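Local coordinates for protein soluble lytic murein transglycosylase (PDB 5OHU) that cleaves peptidoglycan as a lytic transglycosylase, acting in both exolytic and endolytic fashion during turnover of the bacterial cell wall, at residues A380-V385 with A594-I599; R342-Q347 with A369-F374; R349-A354 with K359-L364. All blocks are in the same frame, centred on the assembly; numbering follows the deposited sequence.

Contact 1: residues A380-V385 with A594-I599; sequences ADRLSV and AFDVWI
Asp596 OD2 is gripped by two groups, the guanidinium of Arg382 and the hydroxyl of Tyr345. It sits in the first turn of helix 595-600, in the lysozyme-like transglycosylase domain. Arg382 comes from the last turn of helix 374-383, more than 200 residues earlier in the chain. The contact therefore ties helix 374-383 to helix 595-600 of the transglycosylase domain by a buried salt bridge.

Arg382 NH2 lies 2.8 Å from Asp596 OD2, with an N-H...O angle of 155°. The oxygen is near the guanidinium plane, at the edge of the group. The nitrogen, however, reaches OD2 from well above the carboxylate plane. The bridge is single, because Arg382 NE is 3.9 Å from Asp596 OD2 and Asp596 OD1 is 3.7 Å from Arg382 NH2. The two flat groups are turned 52° apart.

Asp596 CG lies between its backbone N and carbonyl carbon (chi1 56°), which points the carboxylate at the arginine. Its other oxygen, OD1, turns back to Val597 N in a weak bond. The Arg382 chain bends at chi2 and then runs out to the acid. Tyr345 OH also bonds to Arg382 NE, so the tyrosine joins both partners of the bridge. Asp381, next to the arginine, forms a salt bridge with Arg637.

Helix 374-383 ends just beyond the arginine in a Schellman motif, with Ser384 at positive phi. Phe595 adds an oblique contact, and its CE1 lies 3.7 Å from Arg382 NH2.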
loop_
_atom_site.group_PDB
_atom_site.type_symbol
_atom_site.label_atom_id
_atom_site.label_comp_id
_atom_site.label_asym_id
_atom_site.label_seq_id
_atom_site.Cartn_x
_atom_site.Cartn_y
_atom_site.Cartn_z
ATOM N N ALA A 380 -26.877 0.984 -8.976
ATOM C CA ALA A 380 -28.116 0.225 -8.830
ATOM C C ALA A 380 -29.059 0.910 -7.849
ATOM O O ALA A 380 -30.271 0.982 -8.084
ATOM C CB ALA A 380 -27.818 -1.200 -8.381
ATOM N N ASP A 381 -28.517 1.445 -6.753
ATOM C CA ASP A 381 -29.358 2.172 -5.810
ATOM C C ASP A 381 -30.011 3.387 -6.460
ATOM O O ASP A 381 -31.178 3.684 -6.193
ATOM C CB ASP A 381 -28.546 2.602 -4.596
ATOM C CG ASP A 381 -29.319 3.529 -3.694
ATOM O OD1 ASP A 381 -30.180 3.030 -2.943
ATOM O OD2 ASP A 381 -29.073 4.751 -3.742
ATOM N N ARG A 382 -29.276 4.111 -7.306
ATOM C CA ARG A 382 -29.876 5.270 -7.956
ATOM C C ARG A 382 -30.967 4.868 -8.935
ATOM O O ARG A 382 -31.922 5.616 -9.129
ATOM C CB ARG A 382 -28.813 6.117 -8.663
ATOM C CG ARG A 382 -27.771 6.670 -7.723
ATOM C CD ARG A 382 -28.341 7.896 -7.020
ATOM N NE ARG A 382 -27.430 8.383 -5.974
ATOM C CZ ARG A 382 -27.769 8.971 -4.826
ATOM N NH1 ARG A 382 -29.039 9.149 -4.517
ATOM N NH2 ARG A 382 -26.820 9.411 -4.000
ATOM N N LEU A 383 -30.851 3.698 -9.549
ATOM C CA LEU A 383 -31.907 3.168 -10.394
ATOM C C LEU A 383 -33.000 2.450 -9.602
ATOM O O LEU A 383 -34.020 2.093 -10.188
ATOM C CB LEU A 383 -31.310 2.204 -11.428
ATOM C CG LEU A 383 -30.390 2.717 -12.542
ATOM C CD1 LEU A 383 -29.727 1.543 -13.263
ATOM C CD2 LEU A 383 -31.152 3.585 -13.550
ATOM N N SER A 384 -32.799 2.206 -8.304
ATOM C CA SER A 384 -33.722 1.403 -7.486
ATOM C C SER A 384 -33.981 0.028 -8.106
ATOM O O SER A 384 -35.125 -0.424 -8.236
ATOM C CB SER A 384 -35.041 2.143 -7.248
ATOM O OG SER A 384 -34.812 3.376 -6.600
ATOM N N VAL A 385 -32.908 -0.633 -8.511
ATOM C CA VAL A 385 -32.997 -1.995 -9.031
ATOM C C VAL A 385 -32.221 -2.888 -8.078
ATOM O O VAL A 385 -31.372 -2.401 -7.309
ATOM C CB VAL A 385 -32.476 -2.091 -10.483
ATOM C CG1 VAL A 385 -33.270 -1.139 -11.397
ATOM C CG2 VAL A 385 -30.995 -1.805 -10.540
ATOM N N ALA A 594 -24.941 14.907 0.959
ATOM C CA ALA A 594 -25.303 13.551 0.582
ATOM C C ALA A 594 -24.172 12.592 0.938
ATOM O O ALA A 594 -22.994 12.942 0.879
ATOM C CB ALA A 594 -25.621 13.473 -0.917
ATOM N N PHE A 595 -24.547 11.365 1.299
ATOM C CA PHE A 595 -23.567 10.380 1.760
ATOM C C PHE A 595 -22.530 10.033 0.682
ATOM O O PHE A 595 -21.361 9.793 1.001
ATOM C CB PHE A 595 -24.290 9.113 2.211
ATOM C CG PHE A 595 -24.708 8.242 1.069
ATOM C CD1 PHE A 595 -25.848 8.535 0.343
ATOM C CD2 PHE A 595 -23.935 7.156 0.693
ATOM C CE1 PHE A 595 -26.233 7.743 -0.726
ATOM C CE2 PHE A 595 -24.302 6.354 -0.386
ATOM C CZ PHE A 595 -25.455 6.644 -1.097
ATOM N N ASP A 596 -22.931 9.968 -0.591
ATOM C CA ASP A 596 -21.955 9.574 -1.604
ATOM C C ASP A 596 -20.953 10.698 -1.890
ATOM O O ASP A 596 -19.769 10.421 -2.127
ATOM C CB ASP A 596 -22.662 9.095 -2.883
ATOM C CG ASP A 596 -23.617 10.126 -3.459
ATOM O OD1 ASP A 596 -23.833 11.177 -2.826
ATOM O OD2 ASP A 596 -24.163 9.881 -4.557
ATOM N N VAL A 597 -21.388 11.962 -1.828
ATOM C CA VAL A 597 -20.446 13.072 -1.918
ATOM C C VAL A 597 -19.473 13.047 -0.739
ATOM O O VAL A 597 -18.259 13.229 -0.904
ATOM C CB VAL A 597 -21.196 14.417 -1.997
ATOM C CG1 VAL A 597 -20.188 15.598 -1.892
ATOM C CG2 VAL A 597 -21.999 14.528 -3.281
ATOM N N TRP A 598 -19.993 12.849 0.473
ATOM C CA TRP A 598 -19.120 12.848 1.647
ATOM C C TRP A 598 -18.053 11.773 1.537
ATOM O O TRP A 598 -16.873 12.034 1.792
ATOM C CB TRP A 598 -19.919 12.650 2.935
ATOM C CG TRP A 598 -19.024 12.834 4.147
ATOM C CD1 TRP A 598 -18.661 14.025 4.724
ATOM C CD2 TRP A 598 -18.354 11.806 4.901
ATOM N NE1 TRP A 598 -17.819 13.797 5.795
ATOM C CE2 TRP A 598 -17.628 12.445 5.928
ATOM C CE3 TRP A 598 -18.327 10.410 4.827
ATOM C CZ2 TRP A 598 -16.874 11.738 6.857
ATOM C CZ3 TRP A 598 -17.572 9.707 5.753
ATOM C CH2 TRP A 598 -16.851 10.375 6.750
ATOM N N ILE A 599 -18.447 10.558 1.142
ATOM C CA ILE A 599 -17.478 9.475 0.999
ATOM C C ILE A 599 -16.453 9.828 -0.060
ATOM O O ILE A 599 -15.243 9.659 0.139
ATOM C CB ILE A 599 -18.181 8.148 0.661
ATOM C CG1 ILE A 599 -18.886 7.585 1.896
ATOM C CG2 ILE A 599 -17.146 7.125 0.222
ATOM C CD1 ILE A 599 -20.113 6.761 1.540
#

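Contact 2: residues R342-Q347 with A369-F374; sequences RWRYWQ and AGERDF
The loop between helices 360-368 and 374-383 is pinned here to the start of helix 341-354, in a run of consecutive helices. A surface salt bridge between Arg344 and Glu371 makes the contact. Arg344 NH2 is 3.1 Å from Glu371 OE1, and the N-H...O angle is 156°. Arg344 NH1 stays farther off, 3.9 Å from Glu371 OE1, so the pairing is one-pronged.

The acid oxygen lies at the guanidinium edge, tilted a little from its plane. Relative to the acid, the nitrogen stands above the carboxylate plane. The two side chains meet at about a right angle, and their flat groups are turned 71° apart. Arg344 reaches out from the helix and bends at chi3 (-84°) to bring NH2 to the loop. Glu371 has CG anti to its backbone N and bends at chi2, which turns its carboxylate to the helix. Both side chains are partly exposed, so solvent probably screens the pair.

Asp373 ends the loop at the N-cap of helix 374-383. Its OD2 also bonds to Ser341 OG, a second link from the loop to the start of helix 341-354. Asp373 brings a further negative charge into the neighbourhood of the arginine. Asp373 OD1 is 6.9 Å from Arg344 NH2, too far for a bond, but the attraction probably adds a little to that of Glu371.

Leu368 of helix 360-368 packs on Arg344 and Tyr345. On the catalytic-domain side, Trp346 meets helix 595-600, and Phe374 packs against both that helix and helix 605-624.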
loop_
_atom_site.group_PDB
_atom_site.type_symbol
_atom_site.label_atom_id
_atom_site.label_comp_id
_atom_site.label_asym_id
_atom_site.label_seq_id
_atom_site.Cartn_x
_atom_site.Cartn_y
_atom_site.Cartn_z
ATOM N N ARG A 342 -15.763 4.532 -10.663
ATOM C CA ARG A 342 -15.891 5.790 -9.933
ATOM C C ARG A 342 -16.368 6.925 -10.837
ATOM O O ARG A 342 -17.384 7.582 -10.559
ATOM C CB ARG A 342 -14.551 6.151 -9.282
ATOM C CG ARG A 342 -14.566 7.538 -8.663
ATOM C CD ARG A 342 -13.228 7.910 -8.096
ATOM N NE ARG A 342 -12.849 7.004 -7.017
ATOM C CZ ARG A 342 -11.663 6.410 -6.954
ATOM N NH1 ARG A 342 -10.772 6.632 -7.917
ATOM N NH2 ARG A 342 -11.382 5.605 -5.944
ATOM N N TRP A 343 -15.652 7.188 -11.919
ATOM C CA TRP A 343 -16.028 8.365 -12.692
ATOM C C TRP A 343 -17.157 8.088 -13.664
ATOM O O TRP A 343 -17.842 9.037 -14.070
ATOM C CB TRP A 343 -14.803 8.962 -13.395
ATOM C CG TRP A 343 -13.847 9.397 -12.350
ATOM C CD1 TRP A 343 -12.593 8.883 -12.080
ATOM C CD2 TRP A 343 -14.112 10.360 -11.333
ATOM N NE1 TRP A 343 -12.068 9.500 -10.973
ATOM C CE2 TRP A 343 -12.976 10.413 -10.500
ATOM C CE3 TRP A 343 -15.195 11.204 -11.058
ATOM C CZ2 TRP A 343 -12.895 11.275 -9.412
ATOM C CZ3 TRP A 343 -15.116 12.046 -9.976
ATOM C CH2 TRP A 343 -13.974 12.078 -9.163
ATOM N N ARG A 344 -17.407 6.824 -14.010
ATOM C CA ARG A 344 -18.667 6.513 -14.682
ATOM C C ARG A 344 -19.833 6.805 -13.752
ATOM O O ARG A 344 -20.848 7.384 -14.167
ATOM C CB ARG A 344 -18.693 5.053 -15.145
ATOM C CG ARG A 344 -17.838 4.775 -16.385
ATOM C CD ARG A 344 -18.028 3.360 -16.907
ATOM N NE ARG A 344 -17.166 2.452 -16.159
ATOM C CZ ARG A 344 -17.454 1.189 -15.854
ATOM N NH1 ARG A 344 -18.603 0.654 -16.246
ATOM N NH2 ARG A 344 -16.573 0.470 -15.163
ATOM N N TYR A 345 -19.694 6.449 -12.472
ATOM C CA TYR A 345 -20.756 6.779 -11.535
ATOM C C TYR A 345 -20.929 8.286 -11.417
ATOM O O TYR A 345 -22.052 8.793 -11.490
ATOM C CB TYR A 345 -20.503 6.172 -10.148
ATOM C CG TYR A 345 -21.539 6.676 -9.165
ATOM C CD1 TYR A 345 -22.849 6.161 -9.188
ATOM C CD2 TYR A 345 -21.233 7.692 -8.254
ATOM C CE1 TYR A 345 -23.825 6.633 -8.330
ATOM C CE2 TYR A 345 -22.194 8.171 -7.378
ATOM C CZ TYR A 345 -23.489 7.633 -7.422
ATOM O OH TYR A 345 -24.450 8.107 -6.554
ATOM N N TRP A 346 -19.834 9.021 -11.200
ATOM C CA TRP A 346 -20.003 10.445 -10.934
ATOM C C TRP A 346 -20.420 11.220 -12.179
ATOM O O TRP A 346 -21.112 12.235 -12.054
ATOM C CB TRP A 346 -18.742 11.016 -10.283
ATOM C CG TRP A 346 -18.725 10.668 -8.799
ATOM C CD1 TRP A 346 -17.875 9.812 -8.163
ATOM C CD2 TRP A 346 -19.659 11.120 -7.800
ATOM N NE1 TRP A 346 -18.195 9.725 -6.823
ATOM C CE2 TRP A 346 -19.293 10.509 -6.577
ATOM C CE3 TRP A 346 -20.767 11.976 -7.822
ATOM C CZ2 TRP A 346 -19.999 10.736 -5.382
ATOM C CZ3 TRP A 346 -21.470 12.211 -6.629
ATOM C CH2 TRP A 346 -21.080 11.598 -5.432
ATOM N N GLN A 347 -20.099 10.731 -13.378
ATOM C CA GLN A 347 -20.648 11.371 -14.568
ATOM C C GLN A 347 -22.175 11.290 -14.582
ATOM O O GLN A 347 -22.862 12.301 -14.785
ATOM C CB GLN A 347 -20.069 10.751 -15.835
ATOM C CG GLN A 347 -20.759 11.294 -17.076
ATOM C CD GLN A 347 -20.030 10.920 -18.355
ATOM O OE1 GLN A 347 -20.530 10.143 -19.149
ATOM N NE2 GLN A 347 -18.832 11.466 -18.542
ATOM N N ALA A 369 -24.515 -0.519 -13.177
ATOM C CA ALA A 369 -25.166 -1.721 -12.691
ATOM C C ALA A 369 -24.693 -2.896 -13.548
ATOM O O ALA A 369 -24.657 -2.809 -14.780
ATOM C CB ALA A 369 -26.685 -1.559 -12.742
ATOM N N GLY A 370 -24.248 -3.963 -12.888
ATOM C CA GLY A 370 -23.438 -4.986 -13.512
ATOM C C GLY A 370 -21.999 -5.006 -13.032
ATOM O O GLY A 370 -21.323 -6.033 -13.183
ATOM N N GLU A 371 -21.507 -3.901 -12.467
ATOM C CA GLU A 371 -20.204 -3.871 -11.818
ATOM C C GLU A 371 -20.365 -4.302 -10.365
ATOM O O GLU A 371 -21.337 -3.935 -9.702
ATOM C CB GLU A 371 -19.591 -2.474 -11.894
ATOM C CG GLU A 371 -18.138 -2.395 -11.440
ATOM C CD GLU A 371 -17.163 -2.450 -12.592
ATOM O OE1 GLU A 371 -17.561 -2.103 -13.726
ATOM O OE2 GLU A 371 -15.996 -2.829 -12.359
ATOM N N ARG A 372 -19.410 -5.089 -9.872
ATOM C CA ARG A 372 -19.567 -5.748 -8.584
ATOM C C ARG A 372 -18.909 -4.988 -7.432
ATOM O O ARG A 372 -18.660 -5.579 -6.380
ATOM C CB ARG A 372 -19.015 -7.172 -8.655
ATOM C CG ARG A 372 -19.517 -7.953 -9.853
ATOM C CD ARG A 372 -19.708 -9.415 -9.526
ATOM N NE ARG A 372 -20.608 -9.598 -8.392
ATOM C CZ ARG A 372 -21.037 -10.781 -7.959
ATOM N NH1 ARG A 372 -20.652 -11.894 -8.568
ATOM N NH2 ARG A 372 -21.852 -10.849 -6.918
ATOM N N ASP A 373 -18.637 -3.696 -7.590
ATOM C CA ASP A 373 -17.951 -2.950 -6.543
ATOM C C ASP A 373 -18.869 -1.865 -5.975
ATOM O O ASP A 373 -20.063 -1.805 -6.287
ATOM C CB ASP A 373 -16.628 -2.391 -7.063
ATOM C CG ASP A 373 -16.806 -1.240 -8.038
ATOM O OD1 ASP A 373 -17.912 -1.049 -8.581
ATOM O OD2 ASP A 373 -15.815 -0.531 -8.273
ATOM N N PHE A 374 -18.287 -0.998 -5.144
ATOM C CA PHE A 374 -19.054 0.034 -4.447
ATOM C C PHE A 374 -19.848 0.908 -5.411
ATOM O O PHE A 374 -21.028 1.184 -5.177
ATOM C CB PHE A 374 -18.107 0.878 -3.582
ATOM C CG PHE A 374 -18.748 2.100 -2.963
ATOM C CD1 PHE A 374 -19.536 1.968 -1.808
ATOM C CD2 PHE A 374 -18.600 3.362 -3.537
ATOM C CE1 PHE A 374 -20.145 3.060 -1.209
ATOM C CE2 PHE A 374 -19.194 4.475 -2.935
ATOM C CZ PHE A 374 -19.982 4.320 -1.771
#

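Contact 3: residues R349-A354 with K359-L364; sequences RSLQLA and KEPIAL
Leu351 and Gln352 face Pro361 in a helical hairpin formed by consecutive helices 341-354 and 360-368. The short segments run almost antiparallel, at 167°, with their axes 9.1 Å apart. A short connection turns the chain between them.

Early in the first segment, Arg349 points away from the second helix. Its NH1 instead makes a weak bond to the side-chain oxygen of Gln352, one turn on.

Leu351 carries most of the packing. Its CG is anti to the backbone N (chi1 -176°), which sends the branched end across to the other helix. There Leu351 CD2 lies against the glutamate chain from CG to CD, 3.8 Å from Glu360 CG. It is also 3.8 Å from Leu364 CD1. The side chains of Leu351 and Pro361 cross at about a right angle, with Leu351 CG 4.0 Å from Pro361 CG. Leu351 also touches Tyr327 of helix 323-330.

Gln352 comes next, with its amide oxygen bonded to Tyr365 OH farther along the second helix. Pro361 CG lies against the Gln352 backbone, 3.6 Å from Gln352 N, and beside the side chain, 3.7 Å from Gln352 CB.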
loop_
_atom_site.group_PDB
_atom_site.type_symbol
_atom_site.label_atom_id
_atom_site.label_comp_id
_atom_site.label_asym_id
_atom_site.label_seq_id
_atom_site.Cartn_x
_atom_site.Cartn_y
_atom_site.Cartn_z
ATOM N N ARG A 349 -24.122 10.718 -11.980
ATOM C CA ARG A 349 -24.721 11.330 -10.794
ATOM C C ARG A 349 -24.639 12.854 -10.833
ATOM O O ARG A 349 -25.598 13.542 -10.447
ATOM C CB ARG A 349 -24.066 10.775 -9.514
ATOM C CG ARG A 349 -24.532 11.464 -8.199
ATOM C CD ARG A 349 -25.973 11.021 -7.894
ATOM N NE ARG A 349 -26.529 11.684 -6.714
ATOM C CZ ARG A 349 -27.829 11.855 -6.460
ATOM N NH1 ARG A 349 -28.747 11.431 -7.310
ATOM N NH2 ARG A 349 -28.208 12.470 -5.353
ATOM N N SER A 350 -23.524 13.409 -11.317
ATOM C CA SER A 350 -23.470 14.862 -11.447
ATOM C C SER A 350 -24.454 15.355 -12.500
ATOM O O SER A 350 -25.060 16.418 -12.329
ATOM C CB SER A 350 -22.044 15.338 -11.754
ATOM O OG SER A 350 -21.569 14.829 -12.992
ATOM N N LEU A 351 -24.645 14.594 -13.586
ATOM C CA LEU A 351 -25.661 14.965 -14.573
ATOM C C LEU A 351 -27.056 14.971 -13.941
ATOM O O LEU A 351 -27.830 15.921 -14.110
ATOM C CB LEU A 351 -25.606 14.011 -15.781
ATOM C CG LEU A 351 -26.555 14.351 -16.952
ATOM C CD1 LEU A 351 -26.376 15.808 -17.434
ATOM C CD2 LEU A 351 -26.416 13.377 -18.149
ATOM N N GLN A 352 -27.383 13.925 -13.186
ATOM C CA GLN A 352 -28.683 13.855 -12.530
ATOM C C GLN A 352 -28.884 15.018 -11.559
ATOM O O GLN A 352 -29.984 15.580 -11.463
ATOM C CB GLN A 352 -28.810 12.502 -11.825
ATOM C CG GLN A 352 -30.018 12.366 -10.936
ATOM C CD GLN A 352 -30.105 11.003 -10.267
ATOM O OE1 GLN A 352 -29.096 10.428 -9.857
ATOM N NE2 GLN A 352 -31.319 10.497 -10.131
ATOM N N LEU A 353 -27.828 15.421 -10.856
ATOM C CA LEU A 353 -27.951 16.556 -9.942
ATOM C C LEU A 353 -28.030 17.874 -10.705
ATOM O O LEU A 353 -28.750 18.794 -10.294
ATOM C CB LEU A 353 -26.782 16.569 -8.956
ATOM C CG LEU A 353 -26.830 15.512 -7.844
ATOM C CD1 LEU A 353 -25.467 15.383 -7.128
ATOM C CD2 LEU A 353 -27.956 15.787 -6.826
ATOM N N ALA A 354 -27.318 17.977 -11.832
ATOM C CA ALA A 354 -27.380 19.197 -12.630
ATOM C C ALA A 354 -28.720 19.344 -13.329
ATOM O O ALA A 354 -29.144 20.468 -13.619
ATOM C CB ALA A 354 -26.263 19.215 -13.672
ATOM N N LYS A 359 -33.730 12.368 -18.485
ATOM C CA LYS A 359 -33.741 10.909 -18.526
ATOM C C LYS A 359 -32.371 10.326 -18.825
ATOM O O LYS A 359 -32.177 9.115 -18.668
ATOM C CB LYS A 359 -34.744 10.408 -19.574
ATOM C CG LYS A 359 -36.130 10.105 -19.021
ATOM C CD LYS A 359 -36.911 11.382 -18.740
ATOM C CE LYS A 359 -38.163 11.103 -17.907
ATOM N NZ LYS A 359 -38.706 12.345 -17.263
ATOM N N GLU A 360 -31.428 11.150 -19.248
ATOM C CA GLU A 360 -30.122 10.698 -19.708
ATOM C C GLU A 360 -29.303 9.967 -18.638
ATOM O O GLU A 360 -28.534 9.060 -18.982
ATOM C CB GLU A 360 -29.362 11.908 -20.249
ATOM C CG GLU A 360 -28.109 11.592 -21.013
ATOM C CD GLU A 360 -27.563 12.817 -21.726
ATOM O OE1 GLU A 360 -28.270 13.850 -21.764
ATOM O OE2 GLU A 360 -26.431 12.745 -22.251
ATOM N N PRO A 361 -29.402 10.314 -17.346
ATOM C CA PRO A 361 -28.641 9.540 -16.344
ATOM C C PRO A 361 -29.027 8.063 -16.279
ATOM O O PRO A 361 -28.178 7.246 -15.916
ATOM C CB PRO A 361 -28.945 10.267 -15.024
ATOM C CG PRO A 361 -29.187 11.689 -15.431
ATOM C CD PRO A 361 -29.936 11.563 -16.769
ATOM N N ILE A 362 -30.257 7.694 -16.657
ATOM C CA ILE A 362 -30.695 6.293 -16.601
ATOM C C ILE A 362 -29.740 5.385 -17.373
ATOM O O ILE A 362 -29.178 4.427 -16.824
ATOM C CB ILE A 362 -32.125 6.159 -17.142
ATOM C CG1 ILE A 362 -33.118 6.831 -16.199
ATOM C CG2 ILE A 362 -32.469 4.688 -17.370
ATOM C CD1 ILE A 362 -34.502 6.928 -16.806
ATOM N N ALA A 363 -29.561 5.658 -18.668
ATOM C CA ALA A 363 -28.671 4.833 -19.480
ATOM C C ALA A 363 -27.252 4.834 -18.931
ATOM O O ALA A 363 -26.558 3.817 -18.993
ATOM C CB ALA A 363 -28.674 5.313 -20.931
ATOM N N LEU A 364 -26.797 5.967 -18.395
ATOM C CA LEU A 364 -25.450 6.011 -17.832
ATOM C C LEU A 364 -25.325 5.062 -16.640
ATOM O O LEU A 364 -24.375 4.272 -16.556
ATOM C CB LEU A 364 -25.095 7.450 -17.450
ATOM C CG LEU A 364 -25.043 8.440 -18.634
ATOM C CD1 LEU A 364 -24.839 9.865 -18.148
ATOM C CD2 LEU A 364 -23.960 8.059 -19.668
#

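How the contacts relate
Contacts 2 and 3 both use helix 341-354, and contact 3 is nested inside the loop that contact 2 closes. Contact 1 brings in helix 595-600 from far along the chain. Its salt bridge is buried, while that of contact 2 lies at the surface. Contact 3 is partly buried and is mostly apolar van der Waals packing. It joins helices that are neighbours in sequence, whereas contact 1 joins distant ones through charge. Tyr345 of the contact 2 segment links it to contact 1. From contact 3, Arg349 lies close to Arg382 and forms a long, weak ion pair with Asp596. This carboxylate probably offsets the charge of both arginines.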